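Local coordinates for protein BfpC (PDB 3VHJ) that takes part in type IV pilus biogenesis as a membrane protein, represented here by its N-terminal cytoplasmic domain, which may work together with the pilus-biogenesis protein BfpD, at residues N36-L39 with T40-S44; I65-K68 with R69-T73; F122-H126 with V127-Y131; T136-P139 with S140-V144; E146-S149 with I150-S154. The protein carries 1 engineered substitution. One frame throughout, in Å; residues are numbered along the deposited sequence.

Contact 1: N36-L39 with T40-S44; sequences NKSL and TLMSS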
loop_
_atom_site.group_PDB
_atom_site.type_symbol
_atom_site.label_atom_id
_atom_site.label_comp_id
_atom_site.label_asym_id
_atom_site.label_seq_id
_atom_site.Cartn_x
_atom_site.Cartn_y
_atom_site.Cartn_z
ATOM N N ASN A 36 -5.332 13.658 -10.942
ATOM C CA ASN A 36 -5.973 13.604 -12.242
ATOM C C ASN A 36 -5.016 13.246 -13.363
ATOM O O ASN A 36 -5.414 12.606 -14.336
ATOM C CB ASN A 36 -6.677 14.927 -12.526
ATOM C CG ASN A 36 -8.048 14.984 -11.901
ATOM O OD1 ASN A 36 -8.967 14.287 -12.338
ATOM N ND2 ASN A 36 -8.197 15.797 -10.868
ATOM N N LYS A 37 -3.757 13.653 -13.225
ATOM C CA LYS A 37 -2.751 13.341 -14.232
ATOM C C LYS A 37 -2.453 11.850 -14.165
ATOM O O LYS A 37 -2.228 11.203 -15.187
ATOM C CB LYS A 37 -1.469 14.144 -13.985
ATOM C CG LYS A 37 -1.590 15.617 -14.371
ATOM C CD LYS A 37 -0.394 16.445 -13.904
ATOM C CE LYS A 37 0.914 15.974 -14.523
ATOM N NZ LYS A 37 2.057 16.829 -14.098
ATOM N N SER A 38 -2.465 11.309 -12.953
ATOM C CA SER A 38 -2.203 9.891 -12.758
ATOM C C SER A 38 -3.370 9.063 -13.296
ATOM O O SER A 38 -3.166 8.048 -13.965
ATOM C CB SER A 38 -1.989 9.598 -11.270
ATOM O OG SER A 38 -1.693 8.230 -11.060
ATOM N N LEU A 39 -4.592 9.498 -13.004
ATOM C CA LEU A 39 -5.784 8.796 -13.479
ATOM C C LEU A 39 -5.796 8.766 -15.006
ATOM O O LEU A 39 -6.119 7.748 -15.617
ATOM C CB LEU A 39 -7.049 9.492 -12.976
ATOM C CG LEU A 39 -7.377 9.340 -11.488
ATOM C CD1 LEU A 39 -8.491 10.290 -11.116
ATOM C CD2 LEU A 39 -7.775 7.900 -11.193
ATOM N N THR A 40 -5.444 9.892 -15.616
ATOM C CA THR A 40 -5.415 9.987 -17.071
ATOM C C THR A 40 -4.353 9.056 -17.639
ATOM O O THR A 40 -4.608 8.308 -18.582
ATOM C CB THR A 40 -5.114 11.429 -17.522
ATOM O OG1 THR A 40 -6.173 12.286 -17.089
ATOM C CG2 THR A 40 -4.997 11.504 -19.045
ATOM N N LEU A 41 -3.163 9.107 -17.052
ATOM C CA LEU A 41 -2.051 8.273 -17.489
ATOM C C LEU A 41 -2.351 6.783 -17.376
ATOM O O LEU A 41 -1.897 5.992 -18.193
ATOM C CB LEU A 41 -0.800 8.585 -16.665
ATOM C CG LEU A 41 0.405 7.671 -16.911
ATOM C CD1 LEU A 41 0.940 7.898 -18.321
ATOM C CD2 LEU A 41 1.485 7.958 -15.886
HETATM N N MSE A 42 -3.117 6.400 -16.363
HETATM C CA MSE A 42 -3.433 4.991 -16.161
HETATM C C MSE A 42 -4.785 4.580 -16.720
HETATM O O MSE A 42 -5.169 3.416 -16.625
HETATM C CB MSE A 42 -3.385 4.663 -14.667
HETATM C CG MSE A 42 -2.076 5.043 -13.991
HETATM SE SE MSE A 42 -0.506 4.217 -14.779
HETATM C CE MSE A 42 -0.755 2.449 -14.065
ATOM N N SER A 43 -5.505 5.534 -17.302
ATOM C CA SER A 43 -6.829 5.264 -17.848
ATOM C C SER A 43 -7.674 4.603 -16.761
ATOM O O SER A 43 -8.334 3.593 -16.995
ATOM C CB SER A 43 -6.730 4.348 -19.074
ATOM O OG SER A 43 -5.961 4.956 -20.096
ATOM N N SER A 44 -7.640 5.186 -15.569
ATOM C CA SER A 44 -8.381 4.668 -14.428
ATOM C C SER A 44 -9.368 5.694 -13.893
ATOM O O SER A 44 -9.173 6.900 -14.059
ATOM C CB SER A 44 -7.412 4.278 -13.312
ATOM O OG SER A 44 -8.114 3.897 -12.144
#
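Local backbone and side-chain bonds run along the last turns of helix 31-42, from T40 gripping N36 to S44 closing back on L39 where the helix stops. The carbonyl oxygen N36 O takes two donors that come from opposite faces of its plane: T40 N at 3.0 Å, the ordinary helical bond, and the hydroxyl T40 OG1 at 2.9 Å. The hydroxyl can turn back along the helix because OG1 sits beside its own backbone N, opposite the carbonyl carbon (chi1 -63°). L41 N and M42 N continue the ladder to K37 O and S38 O. Selenomethionine M42 also lays its CG against S38 O at 3.2 Å before its bent chain leads away from the helix. S38 and M42 both touch L21 of strand 21-23. L39, the buried member, faces the end of the segment: its CD2 comes to 3.3 Å from S44 O. Together with S38 and S44 it packs on V60 of strand 55-60, which seats this side of the helix on the neighbouring sheet. S44 OG is bonded to G61 O and L46 N, fixing the exit of the chain toward strand 46-52. S43 takes positive phi, 53°, and reverses the backbone; S44 N then reaches L39 O at 3.0 Å in the carbonyl plane, while S43 N bonds T40 O at 3.2 Å. This pairing of bonds back into the final turn at a residue of positive phi is the Schellman motif, a classic C-terminal ending of an alpha helix.

Contact 2: I65-K68 with R69-T73; sequences IGHK and RGQVT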
loop_
_atom_site.group_PDB
_atom_site.type_symbol
_atom_site.label_atom_id
_atom_site.label_comp_id
_atom_site.label_asym_id
_atom_site.label_seq_id
_atom_site.Cartn_x
_atom_site.Cartn_y
_atom_site.Cartn_z
ATOM N N ILE A 65 -7.129 -5.852 -11.805
ATOM C CA ILE A 65 -6.693 -6.757 -10.758
ATOM C C ILE A 65 -7.716 -6.823 -9.622
ATOM O O ILE A 65 -7.384 -7.172 -8.492
ATOM C CB ILE A 65 -5.280 -6.388 -10.211
ATOM C CG1 ILE A 65 -5.301 -5.026 -9.519
ATOM C CG2 ILE A 65 -4.267 -6.364 -11.366
ATOM C CD1 ILE A 65 -3.970 -4.673 -8.873
ATOM N N GLY A 66 -8.966 -6.478 -9.935
ATOM C CA GLY A 66 -10.032 -6.574 -8.952
ATOM C C GLY A 66 -10.466 -5.345 -8.181
ATOM O O GLY A 66 -11.398 -5.425 -7.383
ATOM N N HIS A 67 -9.809 -4.213 -8.398
ATOM C CA HIS A 67 -10.182 -2.996 -7.678
ATOM C C HIS A 67 -11.571 -2.525 -8.076
ATOM O O HIS A 67 -11.941 -2.582 -9.238
ATOM C CB HIS A 67 -9.145 -1.902 -7.932
ATOM C CG HIS A 67 -7.824 -2.182 -7.285
ATOM N ND1 HIS A 67 -6.647 -1.615 -7.718
ATOM C CD2 HIS A 67 -7.503 -2.954 -6.222
ATOM C CE1 HIS A 67 -5.654 -2.028 -6.949
ATOM N NE2 HIS A 67 -6.147 -2.841 -6.032
ATOM N N LYS A 68 -12.339 -2.068 -7.092
ATOM C CA LYS A 68 -13.698 -1.598 -7.334
ATOM C C LYS A 68 -14.040 -0.498 -6.339
ATOM O O LYS A 68 -13.467 -0.434 -5.251
ATOM C CB LYS A 68 -14.702 -2.747 -7.172
ATOM C CG LYS A 68 -14.716 -3.764 -8.310
ATOM C CD LYS A 68 -15.548 -5.001 -7.950
ATOM C CE LYS A 68 -16.999 -4.660 -7.616
ATOM N NZ LYS A 68 -17.778 -4.214 -8.804
ATOM N N ARG A 69 -14.972 0.368 -6.723
ATOM C CA ARG A 69 -15.409 1.452 -5.858
ATOM C C ARG A 69 -15.862 0.857 -4.524
ATOM O O ARG A 69 -16.438 -0.230 -4.487
ATOM C CB ARG A 69 -16.577 2.204 -6.512
ATOM C CG ARG A 69 -17.070 3.393 -5.712
ATOM C CD ARG A 69 -18.366 3.981 -6.272
ATOM N NE ARG A 69 -18.910 5.009 -5.379
ATOM C CZ ARG A 69 -18.388 6.224 -5.212
ATOM N NH1 ARG A 69 -17.303 6.587 -5.879
ATOM N NH2 ARG A 69 -18.945 7.074 -4.362
ATOM N N GLY A 70 -15.586 1.558 -3.430
ATOM C CA GLY A 70 -16.007 1.083 -2.124
ATOM C C GLY A 70 -15.014 0.253 -1.330
ATOM O O GLY A 70 -15.220 0.029 -0.139
ATOM N N GLN A 71 -13.944 -0.218 -1.961
ATOM C CA GLN A 71 -12.967 -1.016 -1.225
ATOM C C GLN A 71 -12.073 -0.109 -0.402
ATOM O O GLN A 71 -11.641 0.944 -0.873
ATOM C CB GLN A 71 -12.087 -1.836 -2.176
ATOM C CG GLN A 71 -12.836 -2.862 -2.991
ATOM C CD GLN A 71 -11.975 -3.455 -4.086
ATOM O OE1 GLN A 71 -10.990 -2.851 -4.507
ATOM N NE2 GLN A 71 -12.356 -4.630 -4.570
ATOM N N VAL A 72 -11.809 -0.512 0.835
ATOM C CA VAL A 72 -10.929 0.251 1.709
ATOM C C VAL A 72 -9.500 -0.098 1.317
ATOM O O VAL A 72 -9.159 -1.277 1.211
ATOM C CB VAL A 72 -11.120 -0.137 3.191
ATOM C CG1 VAL A 72 -10.162 0.665 4.068
ATOM C CG2 VAL A 72 -12.570 0.092 3.608
ATOM N N THR A 73 -8.668 0.914 1.090
ATOM C CA THR A 73 -7.281 0.655 0.728
ATOM C C THR A 73 -6.530 0.314 2.013
ATOM O O THR A 73 -6.668 0.996 3.039
ATOM C CB THR A 73 -6.629 1.872 0.042
ATOM O OG1 THR A 73 -6.451 2.928 0.991
ATOM C CG2 THR A 73 -7.514 2.366 -1.106
#
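G66 offers its carbonyl oxygen to the side-chain amide of Q71, with Q71 NE2 donating to G66 O at 3.1 Å from somewhat outside the carbonyl plane. At H67 the same amide passes close by: Q71 OE1 lies 3.3 Å from H67 CA, and the imidazole and amide planes stand nearly perpendicular, 89° apart. The ring itself is occupied elsewhere, its ND1 bonded to D62 N and its NE2 to V18 O. K68 supplies the other half of the grip. K68 N donates to Q71 OE1 at 3.0 Å, approaching from above the amide plane instead of along a lone pair, and K68 O receives a weak bond from Q71 N at 3.3 Å. Both ends of the Q71 amide are thus held by the backbone it folds over, which settles its flip. The reach follows from an extended chain beyond CG (chi2 169°). Backbone bonds from G70 and Q71 to L161 tie the segment to the C-terminal end of the chain. Running from K68 to Q71, with G70 at positive phi in the third position, this is a type II beta turn leading into the short strand 72-73.

Contact 3: F122-H126 with V127-Y131; sequences FFFDH and VAYGY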
loop_
_atom_site.group_PDB
_atom_site.type_symbol
_atom_site.label_atom_id
_atom_site.label_comp_id
_atom_site.label_asym_id
_atom_site.label_seq_id
_atom_site.Cartn_x
_atom_site.Cartn_y
_atom_site.Cartn_z
ATOM N N PHE A 122 11.225 -9.018 -4.360
ATOM C CA PHE A 122 10.936 -7.591 -4.492
ATOM C C PHE A 122 11.348 -6.874 -3.209
ATOM O O PHE A 122 11.953 -5.803 -3.241
ATOM C CB PHE A 122 9.445 -7.365 -4.738
ATOM C CG PHE A 122 9.091 -5.931 -4.991
ATOM C CD1 PHE A 122 9.273 -5.368 -6.250
ATOM C CD2 PHE A 122 8.608 -5.131 -3.962
ATOM C CE1 PHE A 122 8.979 -4.022 -6.481
ATOM C CE2 PHE A 122 8.310 -3.785 -4.180
ATOM C CZ PHE A 122 8.497 -3.230 -5.444
ATOM N N PHE A 123 11.006 -7.489 -2.084
ATOM C CA PHE A 123 11.313 -6.966 -0.763
ATOM C C PHE A 123 12.809 -6.704 -0.601
ATOM O O PHE A 123 13.225 -5.606 -0.222
ATOM C CB PHE A 123 10.838 -7.980 0.279
ATOM C CG PHE A 123 11.126 -7.588 1.699
ATOM C CD1 PHE A 123 10.524 -6.464 2.265
ATOM C CD2 PHE A 123 11.953 -8.378 2.491
ATOM C CE1 PHE A 123 10.739 -6.139 3.597
ATOM C CE2 PHE A 123 12.176 -8.061 3.829
ATOM C CZ PHE A 123 11.565 -6.938 4.384
ATOM N N PHE A 124 13.618 -7.719 -0.888
ATOM C CA PHE A 124 15.063 -7.588 -0.766
ATOM C C PHE A 124 15.687 -6.641 -1.784
ATOM O O PHE A 124 16.535 -5.827 -1.436
ATOM C CB PHE A 124 15.738 -8.956 -0.890
ATOM C CG PHE A 124 15.715 -9.761 0.373
ATOM C CD1 PHE A 124 14.950 -10.916 0.466
ATOM C CD2 PHE A 124 16.471 -9.365 1.474
ATOM C CE1 PHE A 124 14.937 -11.675 1.642
ATOM C CE2 PHE A 124 16.464 -10.112 2.650
ATOM C CZ PHE A 124 15.695 -11.271 2.733
ATOM N N ASP A 125 15.270 -6.745 -3.041
ATOM C CA ASP A 125 15.840 -5.901 -4.082
ATOM C C ASP A 125 15.471 -4.422 -4.014
ATOM O O ASP A 125 16.286 -3.569 -4.356
ATOM C CB ASP A 125 15.468 -6.425 -5.474
ATOM C CG ASP A 125 16.019 -7.815 -5.749
ATOM O OD1 ASP A 125 17.105 -8.148 -5.232
ATOM O OD2 ASP A 125 15.365 -8.569 -6.500
ATOM N N HIS A 126 14.264 -4.104 -3.558
ATOM C CA HIS A 126 13.852 -2.703 -3.545
ATOM C C HIS A 126 13.318 -2.102 -2.255
ATOM O O HIS A 126 13.315 -0.883 -2.105
ATOM C CB HIS A 126 12.788 -2.485 -4.623
ATOM C CG HIS A 126 13.175 -2.996 -5.973
ATOM N ND1 HIS A 126 14.133 -2.387 -6.752
ATOM C CD2 HIS A 126 12.737 -4.066 -6.680
ATOM C CE1 HIS A 126 14.269 -3.056 -7.883
ATOM N NE2 HIS A 126 13.433 -4.081 -7.863
ATOM N N VAL A 127 12.872 -2.930 -1.321
ATOM C CA VAL A 127 12.270 -2.394 -0.110
ATOM C C VAL A 127 13.077 -2.407 1.177
ATOM O O VAL A 127 13.343 -1.362 1.759
ATOM C CB VAL A 127 10.925 -3.107 0.162
ATOM C CG1 VAL A 127 10.222 -2.475 1.363
ATOM C CG2 VAL A 127 10.056 -3.044 -1.086
ATOM N N ALA A 128 13.437 -3.598 1.629
ATOM C CA ALA A 128 14.175 -3.771 2.869
ATOM C C ALA A 128 15.291 -2.760 3.105
ATOM O O ALA A 128 15.463 -2.263 4.220
ATOM C CB ALA A 128 14.746 -5.183 2.929
ATOM N N TYR A 129 16.042 -2.454 2.054
ATOM C CA TYR A 129 17.171 -1.544 2.185
ATOM C C TYR A 129 17.057 -0.294 1.335
ATOM O O TYR A 129 18.054 0.387 1.108
ATOM C CB TYR A 129 18.447 -2.291 1.808
ATOM C CG TYR A 129 18.508 -3.671 2.422
ATOM C CD1 TYR A 129 18.546 -3.835 3.808
ATOM C CD2 TYR A 129 18.495 -4.812 1.623
ATOM C CE1 TYR A 129 18.569 -5.108 4.382
ATOM C CE2 TYR A 129 18.516 -6.085 2.184
ATOM C CZ TYR A 129 18.553 -6.225 3.564
ATOM O OH TYR A 129 18.563 -7.479 4.126
ATOM N N GLY A 130 15.852 0.021 0.875
ATOM C CA GLY A 130 15.694 1.191 0.029
ATOM C C GLY A 130 15.460 2.508 0.739
ATOM O O GLY A 130 15.492 3.568 0.113
ATOM N N TYR A 131 15.233 2.444 2.047
ATOM C CA TYR A 131 14.964 3.634 2.845
ATOM C C TYR A 131 15.284 3.296 4.307
ATOM O O TYR A 131 15.193 2.141 4.711
ATOM C CB TYR A 131 13.488 4.015 2.664
ATOM C CG TYR A 131 13.028 5.250 3.400
ATOM C CD1 TYR A 131 12.645 5.187 4.741
ATOM C CD2 TYR A 131 12.960 6.484 2.752
ATOM C CE1 TYR A 131 12.204 6.321 5.419
ATOM C CE2 TYR A 131 12.522 7.628 3.421
ATOM C CZ TYR A 131 12.145 7.537 4.753
ATOM O OH TYR A 131 11.719 8.660 5.420
HETATM O O HOH W 1 16.139 -3.230 -0.629
#
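The methyl of A128 lies between two aromatic rings at the C-terminal end of helix 116-127, where the last turn widens to a pi-type turn. A128 CB stands over one face of F123, 4.0 Å from the ring centroid and 14° off its normal, a CH-pi contact, while on its other side it sits above the centre of one face of Y129. F124 and Y129 run side by side, pointing the same way, and Y129 OH meets the edge of the F124 ring at CE2, 3.7 Å off. F122 CE2 touches V127 CG2 at 3.6 Å. V127 CB also leans on F123 CD1, its side chain crossing that of F123 at about a right angle. F123 projects with CG opposite its backbone N (chi1 178°), and its ring packs inward on C86, L88 and V98 of the central strands. Cutting F123 back to an alanine would probably leave the A128 methyl without its ring face and open a gap against those strands. The wide turn shows in F123 O, which accepts A128 N at 2.7 Å and V127 N at 2.9 Å from opposite faces of its plane. Beyond it a single water replaces the direct bond: it donates to F124 O at 2.7 Å and accepts from Y129 N at 2.8 Å.

Contact 4: T136-P139 with S140-V144; sequences TYSP and SDVGV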
loop_
_atom_site.group_PDB
_atom_site.type_symbol
_atom_site.label_atom_id
_atom_site.label_comp_id
_atom_site.label_asym_id
_atom_site.label_seq_id
_atom_site.Cartn_x
_atom_site.Cartn_y
_atom_site.Cartn_z
ATOM N N THR A 136 11.086 -2.737 10.418
ATOM C CA THR A 136 11.026 -3.636 9.273
ATOM C C THR A 136 10.460 -4.972 9.752
ATOM O O THR A 136 10.895 -5.507 10.773
ATOM C CB THR A 136 12.420 -3.885 8.655
ATOM O OG1 THR A 136 12.950 -2.657 8.137
ATOM C CG2 THR A 136 12.318 -4.895 7.527
ATOM N N TYR A 137 9.496 -5.501 9.004
ATOM C CA TYR A 137 8.848 -6.762 9.342
ATOM C C TYR A 137 8.934 -7.782 8.214
ATOM O O TYR A 137 8.896 -7.428 7.034
ATOM C CB TYR A 137 7.370 -6.523 9.651
ATOM C CG TYR A 137 7.119 -5.446 10.663
ATOM C CD1 TYR A 137 7.316 -5.685 12.022
ATOM C CD2 TYR A 137 6.699 -4.175 10.266
ATOM C CE1 TYR A 137 7.099 -4.686 12.963
ATOM C CE2 TYR A 137 6.479 -3.167 11.200
ATOM C CZ TYR A 137 6.683 -3.432 12.547
ATOM O OH TYR A 137 6.476 -2.449 13.482
ATOM N N SER A 138 9.038 -9.055 8.586
ATOM C CA SER A 138 9.087 -10.144 7.617
ATOM C C SER A 138 8.941 -11.455 8.385
ATOM O O SER A 138 9.185 -11.504 9.585
ATOM C CB SER A 138 10.413 -10.143 6.845
ATOM O OG SER A 138 11.494 -10.560 7.664
ATOM N N PRO A 139 8.522 -12.529 7.701
ATOM C CA PRO A 139 8.358 -13.830 8.359
ATOM C C PRO A 139 9.675 -14.336 8.958
ATOM O O PRO A 139 10.758 -13.951 8.518
ATOM C CB PRO A 139 7.849 -14.722 7.226
ATOM C CG PRO A 139 7.062 -13.756 6.379
ATOM C CD PRO A 139 8.000 -12.569 6.325
ATOM N N SER A 140 9.576 -15.201 9.960
ATOM C CA SER A 140 10.762 -15.739 10.617
ATOM C C SER A 140 11.734 -16.394 9.641
ATOM O O SER A 140 12.951 -16.246 9.775
ATOM C CB SER A 140 10.351 -16.749 11.689
ATOM O OG SER A 140 9.530 -16.135 12.665
ATOM N N ASP A 141 11.205 -17.114 8.657
ATOM C CA ASP A 141 12.060 -17.780 7.681
ATOM C C ASP A 141 12.719 -16.794 6.722
ATOM O O ASP A 141 13.492 -17.196 5.849
ATOM C CB ASP A 141 11.263 -18.829 6.896
ATOM C CG ASP A 141 10.185 -18.219 6.025
ATOM O OD1 ASP A 141 10.529 -17.474 5.086
ATOM O OD2 ASP A 141 8.992 -18.487 6.279
ATOM N N VAL A 142 12.409 -15.508 6.881
ATOM C CA VAL A 142 12.996 -14.469 6.039
ATOM C C VAL A 142 14.106 -13.781 6.829
ATOM O O VAL A 142 15.142 -13.417 6.275
ATOM C CB VAL A 142 11.945 -13.428 5.600
ATOM C CG1 VAL A 142 12.600 -12.345 4.758
ATOM C CG2 VAL A 142 10.854 -14.114 4.799
ATOM N N GLY A 143 13.870 -13.598 8.125
ATOM C CA GLY A 143 14.869 -13.006 8.997
ATOM C C GLY A 143 15.269 -11.546 8.873
ATOM O O GLY A 143 16.351 -11.168 9.330
ATOM N N VAL A 144 14.430 -10.716 8.265
ATOM C CA VAL A 144 14.758 -9.299 8.152
ATOM C C VAL A 144 13.794 -8.526 9.047
ATOM O O VAL A 144 12.584 -8.517 8.815
ATOM C CB VAL A 144 14.630 -8.797 6.699
ATOM C CG1 VAL A 144 15.040 -7.332 6.620
ATOM C CG2 VAL A 144 15.503 -9.642 5.782
#
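Hydrogen bonds between S138 or P139 and residues of S140-V144 fold the chain back on itself just after strand 135-137. S138 OG donates to V144 O at 2.6 Å, tilted 26° from the carbonyl plane. The hydroxyl occupies the crowded position between the backbone N and the carbonyl carbon (chi1 72°), from which it points across the loop. P139 O holds two amides: V142 N at 2.8 Å, from well above the carbonyl plane, and G143 N at 3.2 Å, nearly along the C=O axis. With an alanine in place of S138, V144 O would probably lose its hydroxyl donor and the V144 end of the loop would be less firmly tied to the chain leaving the strand. Apolar contacts add to the bonds. V142 straddles the near arm, its CG2 lying 3.6 Å from P139 CD and its CG1 3.7 Å from S138 CB. Nearer the strand, T136 CG2 meets V144 CG1 at 3.8 Å. V142 and V144 also cover F124 of helix 116-127, and P139 and V142 rest on L88. The charge of D141 is met outside the loop, in a salt bridge to K116. P139 O thus closes both a type I beta turn, with S140 and D141 at its corners, and the wider alpha turn that ends at G143, whose positive phi swings the chain back alongside the strand.

Contact 5: E146-S149 with I150-S154; sequences ESRS and ISELS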
loop_
_atom_site.group_PDB
_atom_site.type_symbol
_atom_site.label_atom_id
_atom_site.label_comp_id
_atom_site.label_asym_id
_atom_site.label_seq_id
_atom_site.Cartn_x
_atom_site.Cartn_y
_atom_site.Cartn_z
ATOM N N GLU A 146 11.558 -7.709 12.378
ATOM C CA GLU A 146 10.772 -8.580 13.247
ATOM C C GLU A 146 9.648 -9.323 12.542
ATOM O O GLU A 146 9.072 -8.831 11.572
ATOM C CB GLU A 146 10.189 -7.778 14.409
ATOM C CG GLU A 146 11.234 -7.184 15.339
ATOM C CD GLU A 146 12.101 -6.144 14.658
ATOM O OE1 GLU A 146 11.535 -5.239 14.010
ATOM O OE2 GLU A 146 13.344 -6.225 14.776
ATOM N N SER A 147 9.341 -10.514 13.045
ATOM C CA SER A 147 8.282 -11.340 12.479
ATOM C C SER A 147 6.939 -10.935 13.076
ATOM O O SER A 147 6.603 -11.318 14.194
ATOM C CB SER A 147 8.551 -12.821 12.769
ATOM O OG SER A 147 7.544 -13.641 12.200
ATOM N N ARG A 148 6.176 -10.149 12.325
ATOM C CA ARG A 148 4.871 -9.695 12.785
ATOM C C ARG A 148 3.865 -9.844 11.650
ATOM O O ARG A 148 4.231 -9.761 10.478
ATOM C CB ARG A 148 4.952 -8.230 13.228
ATOM C CG ARG A 148 4.320 -7.957 14.589
ATOM C CD ARG A 148 5.060 -8.704 15.696
ATOM N NE ARG A 148 6.323 -8.066 16.055
ATOM C CZ ARG A 148 7.336 -8.691 16.651
ATOM N NH1 ARG A 148 7.244 -9.979 16.951
ATOM N NH2 ARG A 148 8.439 -8.024 16.961
ATOM N N SER A 149 2.604 -10.076 12.001
ATOM C CA SER A 149 1.541 -10.223 11.013
ATOM C C SER A 149 0.898 -8.862 10.773
ATOM O O SER A 149 0.947 -7.992 11.641
ATOM C CB SER A 149 0.469 -11.192 11.521
ATOM O OG SER A 149 1.014 -12.470 11.802
ATOM N N ILE A 150 0.298 -8.679 9.599
ATOM C CA ILE A 150 -0.374 -7.419 9.286
ATOM C C ILE A 150 -1.416 -7.163 10.370
ATOM O O ILE A 150 -1.588 -6.033 10.816
ATOM C CB ILE A 150 -1.128 -7.472 7.930
ATOM C CG1 ILE A 150 -0.160 -7.290 6.763
ATOM C CG2 ILE A 150 -2.194 -6.372 7.889
ATOM C CD1 ILE A 150 0.313 -5.863 6.560
ATOM N N SER A 151 -2.102 -8.227 10.778
ATOM C CA SER A 151 -3.146 -8.144 11.798
ATOM C C SER A 151 -2.621 -7.614 13.125
ATOM O O SER A 151 -3.400 -7.211 13.986
ATOM C CB SER A 151 -3.786 -9.522 12.018
ATOM O OG SER A 151 -2.859 -10.445 12.569
ATOM N N GLU A 152 -1.304 -7.620 13.294
ATOM C CA GLU A 152 -0.701 -7.133 14.529
ATOM C C GLU A 152 -0.353 -5.649 14.469
ATOM O O GLU A 152 0.124 -5.084 15.452
ATOM C CB GLU A 152 0.558 -7.937 14.863
ATOM C CG GLU A 152 0.284 -9.388 15.219
ATOM C CD GLU A 152 1.547 -10.166 15.532
ATOM O OE1 GLU A 152 2.357 -10.402 14.614
ATOM O OE2 GLU A 152 1.731 -10.541 16.705
ATOM N N LEU A 153 -0.584 -5.023 13.317
ATOM C CA LEU A 153 -0.295 -3.597 13.153
ATOM C C LEU A 153 -1.504 -2.768 13.580
ATOM O O LEU A 153 -2.640 -3.231 13.499
ATOM C CB LEU A 153 0.045 -3.284 11.688
ATOM C CG LEU A 153 1.196 -4.051 11.030
ATOM C CD1 LEU A 153 1.341 -3.601 9.577
ATOM C CD2 LEU A 153 2.489 -3.813 11.790
ATOM N N SER A 154 -1.261 -1.540 14.027
ATOM C CA SER A 154 -2.350 -0.666 14.459
ATOM C C SER A 154 -3.085 -0.068 13.261
ATOM O O SER A 154 -2.466 0.502 12.359
ATOM C CB SER A 154 -1.813 0.463 15.345
ATOM O OG SER A 154 -1.215 -0.049 16.524
#
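S149 N donates to E152 OE1 at 2.6 Å, nearly straight at 167°, on the anti lone pair of the carboxylate oxygen. The bond joins the residue just ahead of the 3-10 segment 150-152 to the last residue of that segment, and a second bond runs the other way: E152 N donates to S149 O at 2.8 Å from above the carbonyl plane. S149 and E152 therefore hold each other through two bonds, S149 N to the E152 carboxylate and E152 N to S149 O, round a single tight turn. E152 reaches back because CG lies beside its own N (chi1 -67°) and the chain beyond is extended. L153 N repeats the three-residue spacing to I150 O at 2.9 Å. R148 meets the same carboxylate with its aliphatic part: R148 CG lies 3.1 Å from E152 OE1, and the side chains cross at about a right angle. The guanidinium turns elsewhere, its plane 79° from that of the carboxylate and R148 NE 4.8 Å from E152 OE1, so their opposite charges probably attract only at a distance. R148 also packs against R135 and Y137 of strand 135-137, while I150 and L153 lean on F89 of strand 85-90, seating the turn on the sheet. Within the turn S151 OG touches S149 CB at 3.6 Å.

The five contacts follow one another along the chain without overlap. Contacts 3, 4 and 5 lie together at the sheet formed by strands 85-90, 96-101, 107-113 and 135-137. Contacts 3 and 4 touch directly: F123 CZ packs on T136 CG2 and F123 CE2 on V144 CB, both at 3.8 Å. Contacts 4 and 5 are probably joined by backbone hydrogen bonds, T136 O to E146 N at 2.8 Å and S138 N to E146 O at 3.0 Å. Contacts 1 and 2 stand apart from these and from each other, centres about 16 Å and nearest atoms about 7 Å apart. Contact 1 lies across the chain's centre from contacts 4 and 5, about 35 and 33 Å away between centres; contact 2 lies across it from contacts 3 and 4.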